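Local atomic coordinates of DNA repair and recombination protein radB (Thermococcus kodakarensis, PDB entry 2CVH), a protein that probably takes part in DNA repair and homologous recombination, binding DNA without promoting strand exchange and showing only very weak ATPase activity. Residues S11-G16 against E196-R201; T40-G45 against L77-L82; K46-V51 against L108-S113. All coordinates share one frame; numbering follows the deposited sequence.

Contact 1 of 3, residues S11-G16 against E196-R201; sequences SLLGGG and ERHRFR
His198 and Arg201 approach the C-terminal end of helix 7-12 where it closes in a Schellman motif, Gly14 being the first residue to leave helical geometry, with positive phi. The second partner is the turn that follows strand 190-197, on the antiparallel side of the RecA-like sheet. At the start of this turn His198 leaves its backbone toward the helix end, and CG anti to the backbone N (chi1 -159°) brings CD2 to 4.2 Å from Leu13 CD2. Its ND1 accepts two backbone donors of the same turn, Phe200 N and Arg201 N, each 3.2 Å from ND1, so the ring clamps its own turn while packing on the helix end. Arg199 leaves for a salt bridge with Asp178. Phe200 brings the end of its ring to Gly14, CZ lying 4.3 Å from Gly14 CA; a side chain at Gly14 would clash with this ring, and positive phi disfavours one as well. Arg201 is the main link. Its chain, bent at both chi2 and chi3, lays CG and CD against the backbone of Leu13 and Gly14, with CD 3.6 Å from Gly14 N, while Ser11 O lies over one face of the guanidinium. Leu12 O sits at the guanidinium edge, in its plane, and accepts Arg201 NE at 3.0 Å in a fairly straight bond (160°), the N-H arriving from above the carbonyl plane.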
loop_
_atom_site.group_PDB
_atom_site.type_symbol
_atom_site.label_atom_id
_atom_site.label_comp_id
_atom_site.label_asym_id
_atom_site.label_seq_id
_atom_site.Cartn_x
_atom_site.Cartn_y
_atom_site.Cartn_z
ATOM N N SER A 11 -13.789 -9.139 -2.347
ATOM C CA SER A 11 -14.102 -10.576 -2.326
ATOM C C SER A 11 -12.802 -11.339 -2.088
ATOM O O SER A 11 -12.729 -12.199 -1.215
ATOM C CB SER A 11 -14.704 -11.040 -3.661
ATOM O OG SER A 11 -15.994 -10.506 -3.844
ATOM N N LEU A 12 -11.787 -11.037 -2.887
ATOM C CA LEU A 12 -10.482 -11.656 -2.740
ATOM C C LEU A 12 -9.923 -11.489 -1.298
ATOM O O LEU A 12 -9.377 -12.425 -0.704
ATOM C CB LEU A 12 -9.509 -11.012 -3.717
ATOM C CG LEU A 12 -8.090 -11.579 -3.685
ATOM C CD1 LEU A 12 -8.139 -12.998 -4.139
ATOM C CD2 LEU A 12 -7.113 -10.761 -4.526
ATOM N N LEU A 13 -10.060 -10.286 -0.749
ATOM C CA LEU A 13 -9.535 -9.963 0.570
ATOM C C LEU A 13 -10.425 -10.245 1.781
ATOM O O LEU A 13 -10.049 -9.899 2.898
ATOM C CB LEU A 13 -9.107 -8.484 0.599
ATOM C CG LEU A 13 -7.910 -8.056 -0.227
ATOM C CD1 LEU A 13 -7.881 -6.544 -0.334
ATOM C CD2 LEU A 13 -6.629 -8.620 0.401
ATOM N N GLY A 14 -11.605 -10.815 1.585
ATOM C CA GLY A 14 -12.458 -11.061 2.722
ATOM C C GLY A 14 -13.153 -9.797 3.208
ATOM O O GLY A 14 -13.693 -9.785 4.314
ATOM N N GLY A 15 -13.119 -8.729 2.413
ATOM C CA GLY A 15 -13.804 -7.499 2.768
ATOM C C GLY A 15 -13.052 -6.195 2.576
ATOM O O GLY A 15 -13.642 -5.117 2.548
ATOM N N GLY A 16 -11.734 -6.279 2.503
ATOM C CA GLY A 16 -10.942 -5.084 2.328
ATOM C C GLY A 16 -9.666 -5.320 3.080
ATOM O O GLY A 16 -9.406 -6.430 3.509
ATOM N N GLU A 196 -1.098 -13.437 -2.780
ATOM C CA GLU A 196 -0.003 -14.366 -2.565
ATOM C C GLU A 196 0.128 -14.830 -1.139
ATOM O O GLU A 196 0.689 -15.894 -0.864
ATOM C CB GLU A 196 1.297 -13.716 -2.983
ATOM C CG GLU A 196 1.219 -13.202 -4.360
ATOM C CD GLU A 196 2.562 -12.955 -4.906
ATOM O OE1 GLU A 196 3.358 -12.290 -4.210
ATOM O OE2 GLU A 196 2.831 -13.467 -6.011
ATOM N N ARG A 197 -0.375 -14.028 -0.220
ATOM C CA ARG A 197 -0.265 -14.387 1.158
ATOM C C ARG A 197 -1.361 -13.709 1.921
ATOM O O ARG A 197 -1.664 -12.525 1.710
ATOM C CB ARG A 197 1.107 -13.969 1.682
ATOM C CG ARG A 197 1.343 -14.364 3.125
ATOM C CD ARG A 197 2.763 -14.832 3.316
ATOM N NE ARG A 197 3.686 -13.755 3.619
ATOM C CZ ARG A 197 4.982 -13.774 3.318
ATOM N NH1 ARG A 197 5.527 -14.807 2.688
ATOM N NH2 ARG A 197 5.749 -12.776 3.698
ATOM N N HIS A 198 -2.022 -14.488 2.756
ATOM C CA HIS A 198 -3.070 -13.940 3.566
ATOM C C HIS A 198 -3.231 -14.841 4.745
ATOM O O HIS A 198 -2.870 -16.018 4.706
ATOM C CB HIS A 198 -4.376 -13.840 2.809
ATOM C CG HIS A 198 -5.337 -12.860 3.406
ATOM N ND1 HIS A 198 -6.308 -13.220 4.318
ATOM C CD2 HIS A 198 -5.476 -11.527 3.210
ATOM C CE1 HIS A 198 -7.008 -12.156 4.657
ATOM N NE2 HIS A 198 -6.523 -11.116 4.000
ATOM N N ARG A 199 -3.836 -14.291 5.776
ATOM C CA ARG A 199 -4.021 -15.011 7.009
ATOM C C ARG A 199 -5.136 -16.033 7.022
ATOM O O ARG A 199 -5.033 -17.042 7.716
ATOM C CB ARG A 199 -4.181 -14.005 8.146
ATOM C CG ARG A 199 -2.924 -13.161 8.359
ATOM C CD ARG A 199 -3.204 -11.681 8.206
ATOM N NE ARG A 199 -4.328 -11.260 9.032
ATOM C CZ ARG A 199 -5.484 -10.826 8.550
ATOM N NH1 ARG A 199 -5.669 -10.751 7.235
ATOM N NH2 ARG A 199 -6.456 -10.481 9.388
ATOM N N PHE A 200 -6.212 -15.776 6.289
ATOM C CA PHE A 200 -7.317 -16.717 6.294
ATOM C C PHE A 200 -7.951 -16.943 4.926
ATOM O O PHE A 200 -8.573 -17.973 4.701
ATOM C CB PHE A 200 -8.376 -16.300 7.329
ATOM C CG PHE A 200 -9.135 -15.044 6.965
ATOM C CD1 PHE A 200 -10.337 -15.120 6.255
ATOM C CD2 PHE A 200 -8.635 -13.784 7.294
ATOM C CE1 PHE A 200 -11.025 -13.962 5.872
ATOM C CE2 PHE A 200 -9.323 -12.619 6.911
ATOM C CZ PHE A 200 -10.516 -12.712 6.198
ATOM N N ARG A 201 -7.812 -15.982 4.019
ATOM C CA ARG A 201 -8.392 -16.110 2.685
ATOM C C ARG A 201 -7.521 -17.036 1.861
ATOM O O ARG A 201 -6.290 -17.011 2.009
ATOM C CB ARG A 201 -8.422 -14.745 1.983
ATOM C CG ARG A 201 -9.554 -13.799 2.416
ATOM C CD ARG A 201 -10.891 -14.359 2.022
ATOM N NE ARG A 201 -11.006 -14.527 0.579
ATOM C CZ ARG A 201 -11.863 -15.348 -0.022
ATOM N NH1 ARG A 201 -12.690 -16.105 0.690
ATOM N NH2 ARG A 201 -11.944 -15.352 -1.350
#

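Contact 2 of 3, residues T40-G45 against L77-L82; sequences TGLLSG and LSRFIL
Arg79 reaches across from the end of helix 73-79 and gives its guanidinium to two carbonyls in the last turn of helix 33-44. The firmer bond runs from Arg79 NH2 to Leu42 O at 3.1 Å, meeting an in-plane lone pair of the carbonyl although the oxygen is tilted from the guanidinium plane. A weak one joins Arg79 NH1 to Gly41 O at 3.4 Å, with the acceptor at the edge of the guanidinium. Gly41 O also accepts Ser44 OG at 2.8 Å and Ser44 N, and NH1 has a further weak partner in Lys46 O. A bend at chi3 (-69°) turns the group onto the helix end: Gly45 CA lies over one guanidinium face, and Arg79 CD rests 3.3 Å from Gly45 O. Leu42 CD2 closes in on NH2 at 3.7 Å. A methionine in place of Arg79 would probably leave Leu42 O without this donor and the end of helix 33-44 less firmly tied to the junction of helix 73-79 and strand 80-83. Farther along, Phe80 directs CZ at the helix backbone, 3.8 Å from Leu42 N, which sits at the ring edge. Gly41 makes this possible, since a CB there would clash with CZ. Phe80 also packs against Phe57 and Leu62. Carbonyls at a helix C-terminus carry partial negative charge, so a cationic guanidinium is probably a favourable electrostatic partner for this end.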
loop_
_atom_site.group_PDB
_atom_site.type_symbol
_atom_site.label_atom_id
_atom_site.label_comp_id
_atom_site.label_asym_id
_atom_site.label_seq_id
_atom_site.Cartn_x
_atom_site.Cartn_y
_atom_site.Cartn_z
ATOM N N THR A 40 -8.730 3.363 -1.274
ATOM C CA THR A 40 -9.050 2.806 0.034
ATOM C C THR A 40 -9.097 3.971 1.043
ATOM O O THR A 40 -10.066 4.118 1.773
ATOM C CB THR A 40 -8.009 1.750 0.455
ATOM O OG1 THR A 40 -7.951 0.741 -0.558
ATOM C CG2 THR A 40 -8.394 1.097 1.789
ATOM N N GLY A 41 -8.076 4.828 1.011
ATOM C CA GLY A 41 -8.035 5.982 1.895
ATOM C C GLY A 41 -9.232 6.897 1.681
ATOM O O GLY A 41 -9.956 7.244 2.614
ATOM N N LEU A 42 -9.490 7.229 0.427
ATOM C CA LEU A 42 -10.608 8.090 0.078
ATOM C C LEU A 42 -11.960 7.604 0.632
ATOM O O LEU A 42 -12.695 8.363 1.268
ATOM C CB LEU A 42 -10.641 8.259 -1.449
ATOM C CG LEU A 42 -11.600 9.179 -2.222
ATOM C CD1 LEU A 42 -12.737 8.386 -2.783
ATOM C CD2 LEU A 42 -12.076 10.369 -1.365
ATOM N N LEU A 43 -12.266 6.328 0.452
ATOM C CA LEU A 43 -13.538 5.777 0.910
ATOM C C LEU A 43 -13.625 5.465 2.413
ATOM O O LEU A 43 -14.722 5.232 2.923
ATOM C CB LEU A 43 -13.883 4.533 0.075
ATOM C CG LEU A 43 -13.834 4.748 -1.445
ATOM C CD1 LEU A 43 -14.116 3.450 -2.146
ATOM C CD2 LEU A 43 -14.874 5.793 -1.867
ATOM N N SER A 44 -12.491 5.437 3.120
ATOM C CA SER A 44 -12.512 5.181 4.566
ATOM C C SER A 44 -13.237 6.323 5.301
ATOM O O SER A 44 -13.945 6.088 6.283
ATOM C CB SER A 44 -11.098 4.990 5.136
ATOM O OG SER A 44 -10.338 6.181 5.148
ATOM N N GLY A 45 -13.079 7.554 4.811
ATOM C CA GLY A 45 -13.752 8.688 5.421
ATOM C C GLY A 45 -13.047 9.352 6.588
ATOM O O GLY A 45 -13.546 10.341 7.137
ATOM N N LEU A 77 -9.281 15.497 -0.065
ATOM C CA LEU A 77 -7.874 15.843 -0.141
ATOM C C LEU A 77 -7.337 16.249 1.217
ATOM O O LEU A 77 -6.176 15.978 1.537
ATOM C CB LEU A 77 -7.640 16.950 -1.179
ATOM C CG LEU A 77 -6.184 17.346 -1.467
ATOM C CD1 LEU A 77 -5.296 16.114 -1.661
ATOM C CD2 LEU A 77 -6.128 18.240 -2.723
ATOM N N SER A 78 -8.172 16.904 2.020
ATOM C CA SER A 78 -7.734 17.340 3.346
ATOM C C SER A 78 -7.478 16.167 4.289
ATOM O O SER A 78 -6.683 16.292 5.220
ATOM C CB SER A 78 -8.762 18.266 3.986
ATOM O OG SER A 78 -8.876 19.454 3.237
ATOM N N ARG A 79 -8.148 15.034 4.065
ATOM C CA ARG A 79 -7.954 13.894 4.943
ATOM C C ARG A 79 -6.610 13.214 4.761
ATOM O O ARG A 79 -6.187 12.452 5.613
ATOM C CB ARG A 79 -9.100 12.905 4.818
ATOM C CG ARG A 79 -10.316 13.334 5.616
ATOM C CD ARG A 79 -11.453 12.344 5.538
ATOM N NE ARG A 79 -12.093 12.273 4.225
ATOM C CZ ARG A 79 -11.853 11.335 3.301
ATOM N NH1 ARG A 79 -10.961 10.353 3.516
ATOM N NH2 ARG A 79 -12.551 11.345 2.167
ATOM N N PHE A 80 -5.899 13.567 3.701
ATOM C CA PHE A 80 -4.619 12.954 3.423
ATOM C C PHE A 80 -3.497 13.720 4.061
ATOM O O PHE A 80 -3.105 14.788 3.586
ATOM C CB PHE A 80 -4.392 12.803 1.906
ATOM C CG PHE A 80 -5.053 11.563 1.307
ATOM C CD1 PHE A 80 -6.429 11.511 1.094
ATOM C CD2 PHE A 80 -4.300 10.444 0.991
ATOM C CE1 PHE A 80 -7.038 10.357 0.585
ATOM C CE2 PHE A 80 -4.903 9.297 0.479
ATOM C CZ PHE A 80 -6.269 9.257 0.280
ATOM N N ILE A 81 -2.992 13.167 5.159
ATOM C CA ILE A 81 -1.890 13.758 5.902
ATOM C C ILE A 81 -0.592 13.252 5.256
ATOM O O ILE A 81 -0.174 12.115 5.494
ATOM C CB ILE A 81 -1.946 13.337 7.372
ATOM C CG1 ILE A 81 -3.345 13.564 7.934
ATOM C CG2 ILE A 81 -0.883 14.077 8.162
ATOM C CD1 ILE A 81 -3.940 14.916 7.618
ATOM N N LEU A 82 0.067 14.108 4.477
ATOM C CA LEU A 82 1.259 13.714 3.754
ATOM C C LEU A 82 2.571 13.920 4.425
ATOM O O LEU A 82 2.754 14.865 5.175
ATOM C CB LEU A 82 1.298 14.419 2.406
ATOM C CG LEU A 82 0.092 14.231 1.466
ATOM C CD1 LEU A 82 0.128 15.279 0.345
ATOM C CD2 LEU A 82 0.092 12.830 0.891
#

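Contact 3 of 3, residues K46-V51 against L108-S113; sequences KKVAYV and LVVVDS
Tyr50 and Val110, paired on neighbouring parallel strands of the RecA-like sheet, meet through a CH-pi contact: Val110 CG1 sits over one face of the phenol ring, 3.9 Å from its centroid and displaced toward the rim. With CG anti to the backbone N (chi1 -159°), the ring of Tyr50 runs alongside Asp112, ring and carboxylate planes 48° apart, and Tyr50 OH makes a weak 3.5 Å hydrogen bond to Asp112 OD2. Val48 CG1 extends the same face, packing against Val110 CG2 at 4.1 Å. On the other face, Ala49 meets Val109 and Val51 meets Val111. These pairs are set by a backbone ladder in which Ala49 N binds Leu108 O, Ala49 O accepts Val110 N, Val51 N binds Val110 O and Val51 O accepts Asp112 N, the last at 2.7 Å. Helix 33-44 covers the Tyr50 face, where Tyr50 and Asp112 both touch Thr34 of the predicted ATP-binding loop; helix 90-101 covers the Val51 face, and Phe57 meets the Tyr50 ring edge-to-face. An acid closing a hydrophobic strand here, with Glu54 OE2 close to Asp112 OD1, is consistent with the Walker B aspartate of RecA-like ATPases.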
loop_
_atom_site.group_PDB
_atom_site.type_symbol
_atom_site.label_atom_id
_atom_site.label_comp_id
_atom_site.label_asym_id
_atom_site.label_seq_id
_atom_site.Cartn_x
_atom_site.Cartn_y
_atom_site.Cartn_z
ATOM N N LYS A 46 -11.867 8.858 6.938
ATOM C CA LYS A 46 -11.111 9.423 8.038
ATOM C C LYS A 46 -9.726 9.761 7.554
ATOM O O LYS A 46 -9.428 9.623 6.371
ATOM C CB LYS A 46 -11.055 8.433 9.203
ATOM C CG LYS A 46 -12.424 7.863 9.532
ATOM C CD LYS A 46 -12.350 6.754 10.553
ATOM C CE LYS A 46 -13.637 5.949 10.527
ATOM N NZ LYS A 46 -13.940 5.411 9.160
ATOM N N LYS A 47 -8.875 10.218 8.458
ATOM C CA LYS A 47 -7.527 10.589 8.066
ATOM C C LYS A 47 -6.689 9.416 7.576
ATOM O O LYS A 47 -6.892 8.262 7.968
ATOM C CB LYS A 47 -6.821 11.333 9.201
ATOM C CG LYS A 47 -7.454 12.683 9.551
ATOM C CD LYS A 47 -6.910 13.193 10.885
ATOM C CE LYS A 47 -7.240 14.665 11.133
ATOM N NZ LYS A 47 -6.092 15.359 11.804
ATOM N N VAL A 48 -5.740 9.732 6.711
ATOM C CA VAL A 48 -4.857 8.750 6.147
ATOM C C VAL A 48 -3.481 9.337 6.263
ATOM O O VAL A 48 -3.254 10.447 5.763
ATOM C CB VAL A 48 -5.128 8.560 4.644
ATOM C CG1 VAL A 48 -4.098 7.616 4.021
ATOM C CG2 VAL A 48 -6.503 8.045 4.429
ATOM N N ALA A 49 -2.579 8.623 6.942
ATOM C CA ALA A 49 -1.193 9.072 7.071
ATOM C C ALA A 49 -0.560 8.492 5.821
ATOM O O ALA A 49 -0.583 7.282 5.630
ATOM C CB ALA A 49 -0.534 8.486 8.328
ATOM N N TYR A 50 0.007 9.334 4.976
ATOM C CA TYR A 50 0.574 8.858 3.742
ATOM C C TYR A 50 2.032 9.270 3.647
ATOM O O TYR A 50 2.357 10.439 3.494
ATOM C CB TYR A 50 -0.272 9.405 2.574
ATOM C CG TYR A 50 -0.141 8.645 1.268
ATOM C CD1 TYR A 50 1.086 8.612 0.574
ATOM C CD2 TYR A 50 -1.241 7.972 0.714
ATOM C CE1 TYR A 50 1.222 7.921 -0.643
ATOM C CE2 TYR A 50 -1.122 7.282 -0.505
ATOM C CZ TYR A 50 0.117 7.257 -1.176
ATOM O OH TYR A 50 0.267 6.542 -2.355
ATOM N N VAL A 51 2.920 8.301 3.817
ATOM C CA VAL A 51 4.355 8.549 3.746
ATOM C C VAL A 51 4.740 8.315 2.298
ATOM O O VAL A 51 4.812 7.171 1.834
ATOM C CB VAL A 51 5.134 7.607 4.689
ATOM C CG1 VAL A 51 6.616 7.897 4.608
ATOM C CG2 VAL A 51 4.628 7.779 6.131
ATOM N N LEU A 108 -6.297 4.794 8.151
ATOM C CA LEU A 108 -5.294 4.080 7.378
ATOM C C LEU A 108 -3.948 4.771 7.344
ATOM O O LEU A 108 -3.865 5.993 7.443
ATOM C CB LEU A 108 -5.806 4.004 5.919
ATOM C CG LEU A 108 -5.072 3.262 4.793
ATOM C CD1 LEU A 108 -5.242 1.759 5.038
ATOM C CD2 LEU A 108 -5.654 3.655 3.417
ATOM N N VAL A 109 -2.899 3.971 7.158
ATOM C CA VAL A 109 -1.528 4.469 7.021
ATOM C C VAL A 109 -1.072 3.856 5.691
ATOM O O VAL A 109 -1.411 2.711 5.395
ATOM C CB VAL A 109 -0.567 3.964 8.175
ATOM C CG1 VAL A 109 0.852 4.460 7.946
ATOM C CG2 VAL A 109 -1.063 4.434 9.547
ATOM N N VAL A 110 -0.331 4.614 4.894
ATOM C CA VAL A 110 0.178 4.137 3.616
ATOM C C VAL A 110 1.612 4.575 3.553
ATOM O O VAL A 110 1.916 5.726 3.859
ATOM C CB VAL A 110 -0.561 4.765 2.382
ATOM C CG1 VAL A 110 0.065 4.240 1.095
ATOM C CG2 VAL A 110 -2.078 4.472 2.427
ATOM N N VAL A 111 2.513 3.646 3.256
ATOM C CA VAL A 111 3.918 4.006 3.119
ATOM C C VAL A 111 4.238 3.698 1.669
ATOM O O VAL A 111 3.806 2.673 1.145
ATOM C CB VAL A 111 4.841 3.227 4.089
ATOM C CG1 VAL A 111 6.274 3.739 3.950
ATOM C CG2 VAL A 111 4.363 3.411 5.538
ATOM N N ASP A 112 4.946 4.599 1.004
ATOM C CA ASP A 112 5.251 4.419 -0.405
ATOM C C ASP A 112 6.619 5.000 -0.679
ATOM O O ASP A 112 6.733 6.172 -1.007
ATOM C CB ASP A 112 4.172 5.150 -1.225
ATOM C CG ASP A 112 4.303 4.947 -2.731
ATOM O OD1 ASP A 112 5.321 4.408 -3.219
ATOM O OD2 ASP A 112 3.349 5.346 -3.433
ATOM N N SER A 113 7.652 4.175 -0.659
ATOM C CA SER A 113 7.551 2.746 -0.420
ATOM C C SER A 113 8.716 2.349 0.467
ATOM O O SER A 113 8.522 1.956 1.610
ATOM C CB SER A 113 7.661 2.016 -1.757
ATOM O OG SER A 113 8.797 2.441 -2.493
#

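From the N terminus, helix 7-12 opens contact 1, whose loop closes only when the chain returns after strand 190-197; contacts 2 and 3 both fall within that span. Helix 33-44 then begins contact 2 and leads through a short turn into strand 47-52, the first half of contact 3. Contact 2 closes at residues 77-82 and contact 3 later, at 108-113, so these two loops cross. They also touch: Ile81 N and O lie 2.8 Å from Val48 O and Tyr50 N, respectively, making strand 80-83 the neighbour of strand 47-52. Contact 1 stands apart, its centre about 20 Å from that of contact 3, serving the antiparallel side of the same sheet.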